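Local coordinates for protein beta-phosphoglucomutase (Bacteroides vulgatus, PDB 3DV9) that probably interconverts beta-glucose 1-phosphate and glucose 6-phosphate as a magnesium-dependent phosphoglucomutase of the haloacid dehalogenase superfamily, at residues F28-S37 against A107-L117; G164-L172 against V187-G198. All coordinates share one frame; numbering follows the deposited sequence.

Contact 1. Residues F28-S37 against A107-L117; sequences FDMDGVLFDS and AERMPGALEVL. With MG (magnesium ion), chain B; PO4 (phosphate ion), chain C.
F35 and R109 face each other across a single beta bridge, held by two backbone hydrogen bonds: M110 N gives to L34 O at 2.9 Å and D36 N to E108 O at 2.8 Å. Beyond the bridge, L117 of helix 113-122 reaches inward and lays its CD2 over one face of the F28 ring, 3.3 Å from CE2. Its other methyl, CD1, meets L34 CD2 at 3.7 Å; the forked leucine thus serves two hydrophobic neighbours at once, while the short methyl of A113 fits against the loop, its CB facing V33 O and 4.4 Å from L34 CD2. Selenomethionine M110 folds back at its second torsion (chi2 -59°), which brings CE beside D36 OD1 at 3.5 Å and near G32 O. V33 O, buried against M110 CB at 3.2 Å, has no polar partner. A107 packs its methyl on F35 CB and S37 CB, a short side chain that fits this close backbone approach. The D36 and E108 carboxylates, like in charge, are bridged by a water that donates to both, D36 OD2 and E108 OE1. G32, with positive phi, lets the chain turn after the aspartates. D29 OD2 and D31 O bind magnesium, and D31 N donates to phosphate O1 at 3.0 Å. D29, D31 and V33, at the end of strand 25-29, are consistent with the DxDx(T/V) motif of the haloacid dehalogenase fold.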
loop_
_atom_site.group_PDB
_atom_site.type_symbol
_atom_site.label_atom_id
_atom_site.label_comp_id
_atom_site.label_asym_id
_atom_site.label_seq_id
_atom_site.Cartn_x
_atom_site.Cartn_y
_atom_site.Cartn_z
ATOM N N PHE A 28 -5.444 -3.909 -2.382
ATOM C CA PHE A 28 -4.973 -3.538 -1.032
ATOM C C PHE A 28 -3.479 -3.504 -0.909
ATOM O O PHE A 28 -2.771 -4.510 -1.157
ATOM C CB PHE A 28 -5.470 -4.545 -0.007
ATOM C CG PHE A 28 -6.919 -4.447 0.281
ATOM C CD1 PHE A 28 -7.349 -3.711 1.396
ATOM C CD2 PHE A 28 -7.857 -5.084 -0.528
ATOM C CE1 PHE A 28 -8.718 -3.601 1.708
ATOM C CE2 PHE A 28 -9.245 -4.975 -0.242
ATOM C CZ PHE A 28 -9.666 -4.256 0.884
ATOM N N ASP A 29 -2.972 -2.374 -0.427
ATOM C CA ASP A 29 -1.634 -2.432 0.099
ATOM C C ASP A 29 -1.534 -3.447 1.280
ATOM O O ASP A 29 -2.540 -3.735 1.957
ATOM C CB ASP A 29 -1.238 -1.035 0.567
ATOM C CG ASP A 29 0.115 -1.001 1.144
ATOM O OD1 ASP A 29 1.043 -1.497 0.461
ATOM O OD2 ASP A 29 0.244 -0.522 2.283
HETATM N N MSE A 30 -0.345 -4.021 1.529
HETATM C CA MSE A 30 -0.230 -4.941 2.673
HETATM C C MSE A 30 0.170 -4.297 4.028
HETATM O O MSE A 30 -0.581 -4.299 4.998
HETATM C CB MSE A 30 0.717 -6.105 2.360
HETATM C CG MSE A 30 0.646 -7.163 3.475
HETATM SE SE MSE A 30 1.774 -8.672 3.071
HETATM C CE MSE A 30 3.510 -7.772 3.295
ATOM N N ASP A 31 1.383 -3.778 4.093
ATOM C CA ASP A 31 1.904 -3.238 5.359
ATOM C C ASP A 31 1.170 -1.970 5.778
ATOM O O ASP A 31 1.138 -0.996 5.041
ATOM C CB ASP A 31 3.393 -2.958 5.222
ATOM C CG ASP A 31 4.198 -4.223 4.996
ATOM O OD1 ASP A 31 4.091 -5.172 5.785
ATOM O OD2 ASP A 31 4.938 -4.250 3.997
ATOM N N GLY A 32 0.624 -1.980 7.007
ATOM C CA GLY A 32 -0.132 -0.837 7.481
ATOM C C GLY A 32 -1.563 -0.767 6.974
ATOM O O GLY A 32 -2.259 0.223 7.223
ATOM N N VAL A 33 -2.009 -1.806 6.247
ATOM C CA VAL A 33 -3.413 -1.862 5.769
ATOM C C VAL A 33 -4.010 -3.208 6.158
ATOM O O VAL A 33 -5.033 -3.274 6.862
ATOM C CB VAL A 33 -3.473 -1.624 4.225
ATOM C CG1 VAL A 33 -4.881 -1.968 3.665
ATOM C CG2 VAL A 33 -3.050 -0.154 3.902
ATOM N N LEU A 34 -3.373 -4.286 5.686
ATOM C CA LEU A 34 -3.720 -5.669 6.100
ATOM C C LEU A 34 -3.114 -6.096 7.435
ATOM O O LEU A 34 -3.811 -6.686 8.266
ATOM C CB LEU A 34 -3.405 -6.676 4.982
ATOM C CG LEU A 34 -4.103 -6.346 3.650
ATOM C CD1 LEU A 34 -3.663 -7.438 2.668
ATOM C CD2 LEU A 34 -5.649 -6.308 3.787
ATOM N N PHE A 35 -1.821 -5.806 7.614
ATOM C CA PHE A 35 -1.106 -6.167 8.812
ATOM C C PHE A 35 -0.583 -4.920 9.500
ATOM O O PHE A 35 -0.128 -3.978 8.821
ATOM C CB PHE A 35 0.094 -7.078 8.481
ATOM C CG PHE A 35 -0.282 -8.477 8.059
ATOM C CD1 PHE A 35 -0.808 -9.384 8.960
ATOM C CD2 PHE A 35 -0.056 -8.895 6.732
ATOM C CE1 PHE A 35 -1.117 -10.689 8.586
ATOM C CE2 PHE A 35 -0.382 -10.236 6.328
ATOM C CZ PHE A 35 -0.914 -11.124 7.280
ATOM N N ASP A 36 -0.562 -4.926 10.835
ATOM C CA ASP A 36 0.014 -3.798 11.540
ATOM C C ASP A 36 1.536 -4.077 11.680
ATOM O O ASP A 36 2.054 -4.363 12.759
ATOM C CB ASP A 36 -0.674 -3.613 12.897
ATOM C CG ASP A 36 -0.204 -2.351 13.610
ATOM O OD1 ASP A 36 0.426 -1.488 12.942
ATOM O OD2 ASP A 36 -0.467 -2.253 14.832
ATOM N N SER A 37 2.229 -4.059 10.546
ATOM C CA SER A 37 3.653 -4.429 10.464
ATOM C C SER A 37 4.600 -3.228 10.451
ATOM O O SER A 37 5.822 -3.382 10.558
ATOM C CB SER A 37 3.864 -5.184 9.154
ATOM O OG SER A 37 3.367 -4.403 8.080
ATOM N N ALA A 107 3.177 -9.795 12.820
ATOM C CA ALA A 107 2.342 -8.587 12.853
ATOM C C ALA A 107 0.910 -9.020 13.021
ATOM O O ALA A 107 0.473 -10.007 12.388
ATOM C CB ALA A 107 2.512 -7.779 11.570
ATOM N N GLU A 108 0.182 -8.308 13.882
ATOM C CA GLU A 108 -1.273 -8.474 13.979
ATOM C C GLU A 108 -2.004 -8.116 12.684
ATOM O O GLU A 108 -1.572 -7.250 11.937
ATOM C CB GLU A 108 -1.829 -7.596 15.083
ATOM C CG GLU A 108 -1.534 -8.149 16.447
ATOM C CD GLU A 108 -2.129 -7.330 17.570
ATOM O OE1 GLU A 108 -2.634 -6.199 17.334
ATOM O OE2 GLU A 108 -2.059 -7.823 18.704
ATOM N N ARG A 109 -3.139 -8.759 12.438
ATOM C CA ARG A 109 -4.077 -8.213 11.406
ATOM C C ARG A 109 -4.559 -6.828 11.861
ATOM O O ARG A 109 -4.748 -6.568 13.076
ATOM C CB ARG A 109 -5.321 -9.084 11.242
ATOM C CG ARG A 109 -5.048 -10.503 10.782
ATOM C CD ARG A 109 -6.380 -11.266 10.789
ATOM N NE ARG A 109 -6.916 -11.507 12.133
ATOM C CZ ARG A 109 -6.437 -12.403 13.005
ATOM N NH1 ARG A 109 -7.015 -12.524 14.203
ATOM N NH2 ARG A 109 -5.388 -13.168 12.719
HETATM N N MSE A 110 -4.742 -5.937 10.901
HETATM C CA MSE A 110 -5.352 -4.633 11.204
HETATM C C MSE A 110 -6.809 -4.902 11.557
HETATM O O MSE A 110 -7.492 -5.561 10.790
HETATM C CB MSE A 110 -5.325 -3.706 9.989
HETATM C CG MSE A 110 -4.166 -2.796 9.959
HETATM SE SE MSE A 110 -3.922 -1.556 11.463
HETATM C CE MSE A 110 -2.238 -0.916 10.707
ATOM N N PRO A 111 -7.292 -4.379 12.707
ATOM C CA PRO A 111 -8.716 -4.480 12.976
ATOM C C PRO A 111 -9.502 -3.858 11.809
ATOM O O PRO A 111 -9.098 -2.827 11.235
ATOM C CB PRO A 111 -8.896 -3.626 14.237
ATOM C CG PRO A 111 -7.581 -3.836 14.975
ATOM C CD PRO A 111 -6.608 -3.664 13.802
ATOM N N GLY A 112 -10.595 -4.519 11.449
ATOM C CA GLY A 112 -11.420 -4.118 10.322
ATOM C C GLY A 112 -11.001 -4.748 9.010
ATOM O O GLY A 112 -11.830 -4.860 8.124
ATOM N N ALA A 113 -9.757 -5.225 8.890
ATOM C CA ALA A 113 -9.289 -5.723 7.562
ATOM C C ALA A 113 -10.001 -7.036 7.158
ATOM O O ALA A 113 -10.502 -7.174 6.055
ATOM C CB ALA A 113 -7.756 -5.927 7.587
ATOM N N LEU A 114 -10.018 -8.017 8.060
ATOM C CA LEU A 114 -10.672 -9.293 7.703
ATOM C C LEU A 114 -12.163 -9.066 7.433
ATOM O O LEU A 114 -12.702 -9.627 6.466
ATOM C CB LEU A 114 -10.443 -10.314 8.822
ATOM C CG LEU A 114 -11.226 -11.618 8.646
ATOM C CD1 LEU A 114 -10.857 -12.310 7.379
ATOM C CD2 LEU A 114 -10.893 -12.515 9.840
ATOM N N GLU A 115 -12.813 -8.239 8.252
ATOM C CA GLU A 115 -14.220 -7.966 8.049
ATOM C C GLU A 115 -14.502 -7.313 6.690
ATOM O O GLU A 115 -15.425 -7.715 5.966
ATOM C CB GLU A 115 -14.784 -7.115 9.154
ATOM C CG GLU A 115 -16.301 -6.899 8.966
ATOM C CD GLU A 115 -16.923 -6.189 10.164
ATOM O OE1 GLU A 115 -16.257 -6.076 11.221
ATOM O OE2 GLU A 115 -18.077 -5.754 10.056
ATOM N N VAL A 116 -13.763 -6.268 6.339
ATOM C CA VAL A 116 -14.004 -5.630 5.043
ATOM C C VAL A 116 -13.700 -6.545 3.837
ATOM O O VAL A 116 -14.449 -6.527 2.861
ATOM C CB VAL A 116 -13.355 -4.218 4.928
ATOM C CG1 VAL A 116 -11.826 -4.312 4.603
ATOM C CG2 VAL A 116 -14.122 -3.373 3.922
ATOM N N LEU A 117 -12.663 -7.370 3.935
ATOM C CA LEU A 117 -12.296 -8.323 2.865
ATOM C C LEU A 117 -13.408 -9.347 2.684
ATOM O O LEU A 117 -13.734 -9.739 1.563
ATOM C CB LEU A 117 -10.985 -9.029 3.201
ATOM C CG LEU A 117 -9.776 -8.103 2.998
ATOM C CD1 LEU A 117 -8.521 -8.673 3.697
ATOM C CD2 LEU A 117 -9.575 -7.825 1.475
HETATM MG MG MG B . 1.748 0.484 3.453
HETATM P P PO4 C . 3.758 -1.750 1.687
HETATM O O1 PO4 C . 2.879 -2.982 1.619
HETATM O O2 PO4 C . 3.203 -0.739 2.652
HETATM O O3 PO4 C . 3.896 -1.112 0.301
HETATM O O4 PO4 C . 5.176 -2.097 2.122
HETATM O O HOH W 1 3.371 -0.292 2.359
HETATM O O HOH W 2 1.355 -6.021 15.012
HETATM O O HOH W 3 -2.125 -3.761 16.104
HETATM O O HOH W 4 2.086 1.846 1.507
#

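Contact 2. Residues G164-L172 against V187-G198; sequences GKPNPEPYL and VIENAPLGVQAG. With MG (magnesium ion), chain B; PO4 (phosphate ion), chain C.
K165 begins the contact by reaching across helix 192-200, past A197 and G194, its CG 3.8 Å from A197 CB, to form a salt bridge from NZ to E189 OE2 at 2.9 Å. The chain, extended beyond CG, carries the charge to E189, and NZ also donates to phosphate O3 and pairs with D29. P166, after a cis peptide bond, sets its ring beside L193 and Q196, with CB 3.8 Å from L193 CD2; its carbonyl receives a CA-H...O contact from A197. N167 caps the start of the helix that follows it, OD1 accepting from E169 N at 2.9 Å on an in-plane lone pair, a role that suits a short amide. N167 O meets A197 CB at 3.4 Å, an approach suited to alanine's small side chain. P168 CA makes a CA-H...O contact of 3.6 Å with A197 O. Y171 then closes the contact. V187 CG1 lies over its ring, 4.0 Å from the centroid in a CH-pi contact, while A197 CB sits at the edge. Its hydroxyl donates to E189 OE2 at 2.6 Å, with ring and carboxylate planes 77° apart. Two donors thus grip one oxygen from the same face, while OE1 accepts from N190 N and a magnesium-bound water, fixing the carboxylate's rotation. G194 leaves room for E189 OE1. Helices 169-178 and 192-200 thus meet beside strand 185-189, which runs between strands 25-29 and 204-208.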
loop_
_atom_site.group_PDB
_atom_site.type_symbol
_atom_site.label_atom_id
_atom_site.label_comp_id
_atom_site.label_asym_id
_atom_site.label_seq_id
_atom_site.Cartn_x
_atom_site.Cartn_y
_atom_site.Cartn_z
ATOM N N GLY A 164 9.208 0.052 -7.827
ATOM C CA GLY A 164 8.208 0.127 -6.753
ATOM C C GLY A 164 7.580 1.499 -6.526
ATOM O O GLY A 164 7.871 2.463 -7.215
ATOM N N LYS A 165 6.672 1.574 -5.560
ATOM C CA LYS A 165 6.096 2.852 -5.167
ATOM C C LYS A 165 7.243 3.861 -4.961
ATOM O O LYS A 165 8.284 3.479 -4.425
ATOM C CB LYS A 165 5.229 2.619 -3.920
ATOM C CG LYS A 165 4.033 1.663 -4.208
ATOM C CD LYS A 165 3.564 0.956 -2.881
ATOM C CE LYS A 165 2.659 -0.233 -3.208
ATOM N NZ LYS A 165 1.935 -0.783 -2.009
ATOM N N PRO A 166 7.071 5.139 -5.412
ATOM C CA PRO A 166 5.831 5.723 -5.897
ATOM C C PRO A 166 5.593 5.536 -7.412
ATOM O O PRO A 166 4.681 6.112 -7.948
ATOM C CB PRO A 166 6.031 7.213 -5.592
ATOM C CG PRO A 166 7.504 7.421 -5.840
ATOM C CD PRO A 166 8.171 6.137 -5.394
ATOM N N ASN A 167 6.413 4.722 -8.073
ATOM C CA ASN A 167 6.137 4.393 -9.481
ATOM C C ASN A 167 4.765 3.676 -9.517
ATOM O O ASN A 167 4.481 2.873 -8.586
ATOM C CB ASN A 167 7.234 3.486 -10.029
ATOM C CG ASN A 167 7.199 3.355 -11.563
ATOM O OD1 ASN A 167 6.213 2.860 -12.133
ATOM N ND2 ASN A 167 8.313 3.743 -12.236
ATOM N N PRO A 168 3.900 3.996 -10.510
ATOM C CA PRO A 168 2.594 3.318 -10.603
ATOM C C PRO A 168 2.695 1.835 -10.976
ATOM O O PRO A 168 1.694 1.159 -10.878
ATOM C CB PRO A 168 1.873 4.073 -11.727
ATOM C CG PRO A 168 2.927 4.667 -12.523
ATOM C CD PRO A 168 4.010 5.055 -11.537
ATOM N N GLU A 169 3.892 1.353 -11.367
ATOM C CA GLU A 169 4.091 -0.045 -11.831
ATOM C C GLU A 169 3.379 -1.146 -11.026
ATOM O O GLU A 169 2.701 -1.959 -11.619
ATOM C CB GLU A 169 5.589 -0.380 -12.068
ATOM C CG GLU A 169 5.852 -1.761 -12.707
ATOM C CD GLU A 169 5.327 -1.859 -14.139
ATOM O OE1 GLU A 169 4.918 -0.821 -14.714
ATOM O OE2 GLU A 169 5.295 -2.983 -14.674
ATOM N N PRO A 170 3.533 -1.177 -9.691
ATOM C CA PRO A 170 2.866 -2.239 -8.916
ATOM C C PRO A 170 1.336 -2.285 -9.166
ATOM O O PRO A 170 0.724 -3.387 -9.278
ATOM C CB PRO A 170 3.180 -1.852 -7.445
ATOM C CG PRO A 170 4.368 -1.034 -7.509
ATOM C CD PRO A 170 4.348 -0.293 -8.817
ATOM N N TYR A 171 0.699 -1.117 -9.173
ATOM C CA TYR A 171 -0.749 -1.039 -9.395
ATOM C C TYR A 171 -1.131 -1.325 -10.841
ATOM O O TYR A 171 -2.111 -1.998 -11.104
ATOM C CB TYR A 171 -1.319 0.303 -8.887
ATOM C CG TYR A 171 -1.306 0.310 -7.393
ATOM C CD1 TYR A 171 -2.092 -0.597 -6.672
ATOM C CD2 TYR A 171 -0.468 1.178 -6.675
ATOM C CE1 TYR A 171 -2.045 -0.647 -5.272
ATOM C CE2 TYR A 171 -0.449 1.146 -5.225
ATOM C CZ TYR A 171 -1.233 0.224 -4.574
ATOM O OH TYR A 171 -1.226 0.127 -3.215
ATOM N N LEU A 172 -0.353 -0.819 -11.787
ATOM C CA LEU A 172 -0.585 -1.167 -13.192
ATOM C C LEU A 172 -0.487 -2.677 -13.409
ATOM O O LEU A 172 -1.261 -3.273 -14.214
ATOM C CB LEU A 172 0.410 -0.417 -14.085
ATOM C CG LEU A 172 0.267 1.117 -14.134
ATOM C CD1 LEU A 172 1.486 1.781 -14.805
ATOM C CD2 LEU A 172 -1.062 1.564 -14.729
ATOM N N VAL A 187 -7.839 1.577 -5.026
ATOM C CA VAL A 187 -6.577 1.324 -4.336
ATOM C C VAL A 187 -6.791 1.714 -2.869
ATOM O O VAL A 187 -7.328 2.775 -2.582
ATOM C CB VAL A 187 -5.415 2.145 -4.945
ATOM C CG1 VAL A 187 -4.179 2.155 -4.005
ATOM C CG2 VAL A 187 -5.051 1.607 -6.348
ATOM N N ILE A 188 -6.401 0.824 -1.974
ATOM C CA ILE A 188 -6.472 1.111 -0.505
ATOM C C ILE A 188 -5.040 1.212 0.008
ATOM O O ILE A 188 -4.322 0.209 0.093
ATOM C CB ILE A 188 -7.245 0.013 0.246
ATOM C CG1 ILE A 188 -8.566 -0.342 -0.460
ATOM C CG2 ILE A 188 -7.467 0.447 1.723
ATOM C CD1 ILE A 188 -9.501 0.886 -0.617
ATOM N N GLU A 189 -4.641 2.438 0.367
ATOM C CA GLU A 189 -3.257 2.757 0.706
ATOM C C GLU A 189 -3.150 3.495 2.045
ATOM O O GLU A 189 -4.090 4.215 2.434
ATOM C CB GLU A 189 -2.635 3.587 -0.423
ATOM C CG GLU A 189 -1.892 2.669 -1.387
ATOM C CD GLU A 189 -0.502 2.184 -0.820
ATOM O OE1 GLU A 189 -0.162 2.463 0.373
ATOM O OE2 GLU A 189 0.244 1.505 -1.570
ATOM N N ASN A 190 -1.980 3.393 2.696
ATOM C CA ASN A 190 -1.808 4.104 3.992
ATOM C C ASN A 190 -0.580 5.019 4.015
ATOM O O ASN A 190 -0.350 5.668 5.029
ATOM C CB ASN A 190 -1.675 3.098 5.149
ATOM C CG ASN A 190 -0.377 2.304 5.058
ATOM O OD1 ASN A 190 -0.042 1.790 3.997
ATOM N ND2 ASN A 190 0.394 2.293 6.117
ATOM N N ALA A 191 0.191 5.058 2.922
ATOM C CA ALA A 191 1.457 5.805 2.924
ATOM C C ALA A 191 1.517 6.789 1.747
ATOM O O ALA A 191 0.916 6.536 0.726
ATOM C CB ALA A 191 2.611 4.849 2.834
ATOM N N PRO A 192 2.249 7.903 1.911
ATOM C CA PRO A 192 2.229 8.905 0.855
ATOM C C PRO A 192 2.746 8.335 -0.467
ATOM O O PRO A 192 2.189 8.633 -1.509
ATOM C CB PRO A 192 3.188 10.007 1.365
ATOM C CG PRO A 192 3.957 9.385 2.452
ATOM C CD PRO A 192 3.032 8.353 3.071
ATOM N N LEU A 193 3.825 7.560 -0.459
ATOM C CA LEU A 193 4.365 7.076 -1.758
ATOM C C LEU A 193 3.438 6.039 -2.418
ATOM O O LEU A 193 3.353 5.969 -3.648
ATOM C CB LEU A 193 5.752 6.467 -1.595
ATOM C CG LEU A 193 6.845 7.439 -1.130
ATOM C CD1 LEU A 193 8.109 6.668 -0.835
ATOM C CD2 LEU A 193 7.089 8.536 -2.142
ATOM N N GLY A 194 2.699 5.306 -1.584
ATOM C CA GLY A 194 1.655 4.352 -2.035
ATOM C C GLY A 194 0.479 5.086 -2.680
ATOM O O GLY A 194 0.022 4.709 -3.758
ATOM N N VAL A 195 0.019 6.150 -2.021
ATOM C CA VAL A 195 -1.051 6.988 -2.544
ATOM C C VAL A 195 -0.591 7.550 -3.897
ATOM O O VAL A 195 -1.328 7.520 -4.867
ATOM C CB VAL A 195 -1.447 8.110 -1.583
ATOM C CG1 VAL A 195 -2.430 9.041 -2.253
ATOM C CG2 VAL A 195 -2.111 7.466 -0.318
ATOM N N GLN A 196 0.640 8.058 -3.933
ATOM C CA GLN A 196 1.181 8.652 -5.172
ATOM C C GLN A 196 1.138 7.649 -6.332
ATOM O O GLN A 196 0.776 8.017 -7.473
ATOM C CB GLN A 196 2.620 9.126 -4.916
ATOM C CG GLN A 196 3.158 9.904 -6.089
ATOM C CD GLN A 196 4.550 10.437 -5.844
ATOM O OE1 GLN A 196 4.980 10.624 -4.696
ATOM N NE2 GLN A 196 5.270 10.667 -6.926
ATOM N N ALA A 197 1.533 6.405 -6.044
ATOM C CA ALA A 197 1.552 5.307 -7.050
ATOM C C ALA A 197 0.133 5.015 -7.561
ATOM O O ALA A 197 -0.063 4.866 -8.782
ATOM C CB ALA A 197 2.165 4.037 -6.458
ATOM N N GLY A 198 -0.836 4.914 -6.644
ATOM C CA GLY A 198 -2.234 4.617 -7.021
ATOM C C GLY A 198 -2.780 5.743 -7.908
ATOM O O GLY A 198 -3.421 5.498 -8.922
HETATM MG MG MG B . 1.748 0.484 3.453
HETATM P P PO4 C . 3.758 -1.750 1.687
HETATM O O1 PO4 C . 2.879 -2.982 1.619
HETATM O O2 PO4 C . 3.203 -0.739 2.652
HETATM O O3 PO4 C . 3.896 -1.112 0.301
HETATM O O4 PO4 C . 5.176 -2.097 2.122
HETATM O O HOH W 4 2.086 1.846 1.507
HETATM O O HOH W 1 3.371 -0.292 2.359
#

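In the fold
Contacts 1 and 2 lie about 16 Å apart, centre to centre, and meet at the ends of neighbouring parallel strands 25-29 and 185-189, where D29 N and I188 O are 3.0 Å apart in a probable hydrogen bond. Their polar ends converge on one site. Contact 1 supplies D29 and D31, contact 2 supplies N190, and E65 completes the protein ligands of the magnesium ion. K165 of contact 2 crosses to contact 1, its NZ forming a salt bridge of 2.7 Å with D29 OD1. E189, which binds no metal directly, is a second-shell residue that probably orients K165 toward D29. The phosphate, probably from the crystallisation liquor, occupies the site between both contacts.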